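Regulator of g-protein signalling 1 (Homo sapiens, PDB 2BV1) inhibits signalling from G protein-coupled receptors by raising the GTPase activity of G protein alpha subunits, which drives them into their inactive GDP-bound form. Local coordinates at residues Q24-L29 against N37-F42. Numbering follows the deposited sequence.
Sequences QSLEKL and NVFGSF
Leu29 lays one methyl over a face of the Phe39 ring, and Leu26 meets the same ring farther out, so that a single aromatic side chain of helix 33-45 receives two leucines of helix 26-31. The Leu29 methyl, CD2, stands 4.0 Å from the centroid of the Phe39 ring and 25° off its normal, a CH-pi contact. It is displaced toward the rim at the root of the ring, where Leu29 CD2 is closest to Phe39 CG, at 3.6 Å. Leu26 uses its CD1, which approaches Phe39 CE2 obliquely at 3.9 Å. Both leucine side chains cross that of Phe39 at about a right angle. With CG of Phe39 anti to the backbone N (chi1 -176°), the ring is carried out from its helix to the leucine pair. At the start of the shorter helix Ser25, a turn before Leu29, is the N-cap: its OG accepts from Lys28 N at 3.1 Å.

The contact joins two successive helices of the RGS domain, and helix 112-131 packs against it: Phe130 meets the Phe39 ring edge-to-face, Tyr119 and Met122 touch Leu26, and Tyr127 touches Leu29. Replacing Phe39 with alanine would probably leave Leu29 CD2 without the aromatic face it rests on and open a gap between the two helices. No hydrogen bond crosses between the segments, and all three touching residues are buried; cohesion here therefore rests on dispersion and on exclusion of water, with the Leu29 methyl over the Phe39 face as its most specific element.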
ATOM      1  N   GLN A  24      15.140  -0.639  -7.137  1.00 39.05           N
ATOM      2  CA  GLN A  24      15.942   0.214  -6.283  1.00 39.74           C
ATOM      3  C   GLN A  24      15.346   0.401  -4.857  1.00 39.77           C
ATOM      4  O   GLN A  24      16.077   0.372  -3.873  1.00 38.88           O
ATOM      5  CB  GLN A  24      16.240   1.552  -6.967  1.00 40.02           C
ATOM      6  CG  GLN A  24      17.165   1.378  -8.242  1.00 43.64           C
ATOM      7  CD  GLN A  24      18.692   1.279  -7.940  1.00 47.33           C
ATOM      8  OE1 GLN A  24      19.232   0.215  -7.563  1.00 49.31           O
ATOM      9  NE2 GLN A  24      19.395   2.384  -8.169  1.00 48.66           N
ATOM     10  N   SER A  25      14.039   0.594  -4.768  1.00 38.79           N
ATOM     11  CA  SER A  25      13.361   0.763  -3.500  1.00 38.45           C
ATOM     12  C   SER A  25      11.883   0.621  -3.720  1.00 39.15           C
ATOM     13  O   SER A  25      11.393   0.857  -4.834  1.00 37.09           O
ATOM     14  CB  SER A  25      13.665   2.122  -2.855  1.00 38.70           C
ATOM     15  OG  SER A  25      13.045   3.183  -3.543  1.00 37.43           O
ATOM     16  N   LEU A  26      11.182   0.201  -2.672  1.00 38.00           N
ATOM     17  CA  LEU A  26       9.760   0.087  -2.739  1.00 39.08           C
ATOM     18  C   LEU A  26       9.185   1.478  -3.126  1.00 39.82           C
ATOM     19  O   LEU A  26       8.212   1.585  -3.896  1.00 37.50           O
ATOM     20  CB  LEU A  26       9.208  -0.418  -1.397  1.00 38.29           C
ATOM     21  CG  LEU A  26       7.677  -0.447  -1.237  1.00 39.44           C
ATOM     22  CD1 LEU A  26       7.020  -1.341  -2.236  1.00 36.95           C
ATOM     23  CD2 LEU A  26       7.370  -0.880   0.181  1.00 40.50           C
ATOM     24  N   GLU A  27       9.797   2.523  -2.590  1.00 39.81           N
ATOM     25  CA  GLU A  27       9.369   3.876  -2.872  1.00 42.66           C
ATOM     26  C   GLU A  27       9.394   4.204  -4.386  1.00 42.32           C
ATOM     27  O   GLU A  27       8.479   4.844  -4.842  1.00 41.26           O
ATOM     28  CB  GLU A  27      10.147   4.899  -2.052  1.00 42.28           C
ATOM     29  CG  GLU A  27       9.788   6.336  -2.359  1.00 45.61           C
ATOM     30  CD  GLU A  27      10.626   7.327  -1.566  1.00 46.55           C
ATOM     31  OE1 GLU A  27      11.583   6.903  -0.881  1.00 51.25           O
ATOM     32  OE2 GLU A  27      10.319   8.530  -1.615  1.00 51.11           O
ATOM     33  N   LYS A  28      10.408   3.770  -5.146  1.00 42.85           N
ATOM     34  CA  LYS A  28      10.417   3.981  -6.604  1.00 42.54           C
ATOM     35  C   LYS A  28       9.349   3.129  -7.279  1.00 42.62           C
ATOM     36  O   LYS A  28       8.659   3.593  -8.185  1.00 42.37           O
ATOM     37  CB  LYS A  28      11.780   3.693  -7.240  1.00 43.50           C
ATOM     38  CG  LYS A  28      12.911   4.485  -6.648  1.00 45.47           C
ATOM     39  CD  LYS A  28      14.019   4.712  -7.669  1.00 50.01           C
ATOM     40  CE  LYS A  28      15.227   5.383  -7.044  1.00 49.78           C
ATOM     41  NZ  LYS A  28      16.037   6.010  -8.107  1.00 52.39           N
ATOM     42  N   LEU A  29       9.167   1.898  -6.832  1.00 41.63           N
ATOM     43  CA  LEU A  29       8.104   1.083  -7.404  1.00 42.27           C
ATOM     44  C   LEU A  29       6.709   1.764  -7.213  1.00 42.48           C
ATOM     45  O   LEU A  29       5.893   1.851  -8.163  1.00 42.56           O
ATOM     46  CB  LEU A  29       8.115  -0.321  -6.768  1.00 41.12           C
ATOM     47  CG  LEU A  29       6.990  -1.301  -7.113  1.00 42.17           C
ATOM     48  CD1 LEU A  29       6.971  -1.718  -8.598  1.00 41.77           C
ATOM     49  CD2 LEU A  29       7.118  -2.509  -6.203  1.00 43.26           C
ATOM     50  N   ASN A  37       0.361  -0.964 -10.081  1.00 35.65           N
ATOM     51  CA  ASN A  37      -0.569  -1.881 -10.664  1.00 35.67           C
ATOM     52  C   ASN A  37       0.010  -3.306 -10.771  1.00 35.89           C
ATOM     53  O   ASN A  37      -0.701  -4.276 -10.555  1.00 36.34           O
ATOM     54  CB  ASN A  37      -1.033  -1.394 -12.104  1.00 34.25           C
ATOM     55  CG  ASN A  37      -1.911  -0.112 -12.096  1.00 37.51           C
ATOM     56  OD1 ASN A  37      -2.015   0.621 -13.126  1.00 34.66           O
ATOM     57  ND2 ASN A  37      -2.584   0.128 -10.991  1.00 32.65           N
ATOM     58  N   VAL A  38       1.258  -3.429 -11.208  1.00 35.55           N
ATOM     59  CA  VAL A  38       1.885  -4.760 -11.365  1.00 35.36           C
ATOM     60  C   VAL A  38       2.197  -5.391  -9.967  1.00 34.42           C
ATOM     61  O   VAL A  38       1.923  -6.545  -9.703  1.00 34.65           O
ATOM     62  CB  VAL A  38       3.159  -4.652 -12.267  1.00 35.30           C
ATOM     63  CG1 VAL A  38       3.858  -6.014 -12.412  1.00 37.56           C
ATOM     64  CG2 VAL A  38       2.816  -4.177 -13.705  1.00 34.70           C
ATOM     65  N   PHE A  39       2.718  -4.589  -9.065  1.00 35.84           N
ATOM     66  CA  PHE A  39       2.939  -5.055  -7.675  1.00 36.59           C
ATOM     67  C   PHE A  39       1.618  -5.463  -7.006  1.00 36.53           C
ATOM     68  O   PHE A  39       1.492  -6.558  -6.445  1.00 36.18           O
ATOM     69  CB  PHE A  39       3.668  -3.969  -6.916  1.00 35.95           C
ATOM     70  CG  PHE A  39       4.040  -4.341  -5.510  1.00 38.19           C
ATOM     71  CD1 PHE A  39       4.655  -5.549  -5.213  1.00 37.81           C
ATOM     72  CD2 PHE A  39       3.776  -3.476  -4.471  1.00 39.10           C
ATOM     73  CE1 PHE A  39       5.054  -5.842  -3.888  1.00 39.21           C
ATOM     74  CE2 PHE A  39       4.130  -3.828  -3.136  1.00 38.51           C
ATOM     75  CZ  PHE A  39       4.763  -4.989  -2.881  1.00 35.31           C
ATOM     76  N   GLY A  40       0.624  -4.586  -7.130  1.00 38.12           N
ATOM     77  CA  GLY A  40      -0.731  -4.901  -6.763  1.00 37.34           C
ATOM     78  C   GLY A  40      -1.231  -6.240  -7.241  1.00 38.55           C
ATOM     79  O   GLY A  40      -1.856  -6.981  -6.468  1.00 36.61           O
ATOM     80  N   SER A  41      -1.020  -6.533  -8.544  1.00 38.98           N
ATOM     81  CA  SER A  41      -1.474  -7.777  -9.112  1.00 39.09           C
ATOM     82  C   SER A  41      -0.777  -8.974  -8.447  1.00 37.86           C
ATOM     83  O   SER A  41      -1.396  -9.981  -8.160  1.00 36.90           O
ATOM     84  CB  SER A  41      -1.218  -7.806 -10.630  1.00 40.27           C
ATOM     85  OG  SER A  41      -1.832  -6.674 -11.262  1.00 45.96           O
ATOM     86  N   PHE A  42       0.520  -8.854  -8.227  1.00 37.60           N
ATOM     87  CA  PHE A  42       1.305  -9.907  -7.504  1.00 38.20           C
ATOM     88  C   PHE A  42       0.820 -10.127  -6.055  1.00 37.23           C
ATOM     89  O   PHE A  42       0.645 -11.243  -5.625  1.00 37.95           O
ATOM     90  CB  PHE A  42       2.829  -9.568  -7.540  1.00 37.33           C
ATOM     91  CG  PHE A  42       3.659 -10.391  -6.586  1.00 38.03           C
ATOM     92  CD1 PHE A  42       4.137 -11.634  -6.958  1.00 40.03           C
ATOM     93  CD2 PHE A  42       3.998  -9.898  -5.320  1.00 40.22           C
ATOM     94  CE1 PHE A  42       4.919 -12.390  -6.091  1.00 40.51           C
ATOM     95  CE2 PHE A  42       4.771 -10.647  -4.456  1.00 39.44           C
ATOM     96  CZ  PHE A  42       5.240 -11.880  -4.844  1.00 38.25           C
TER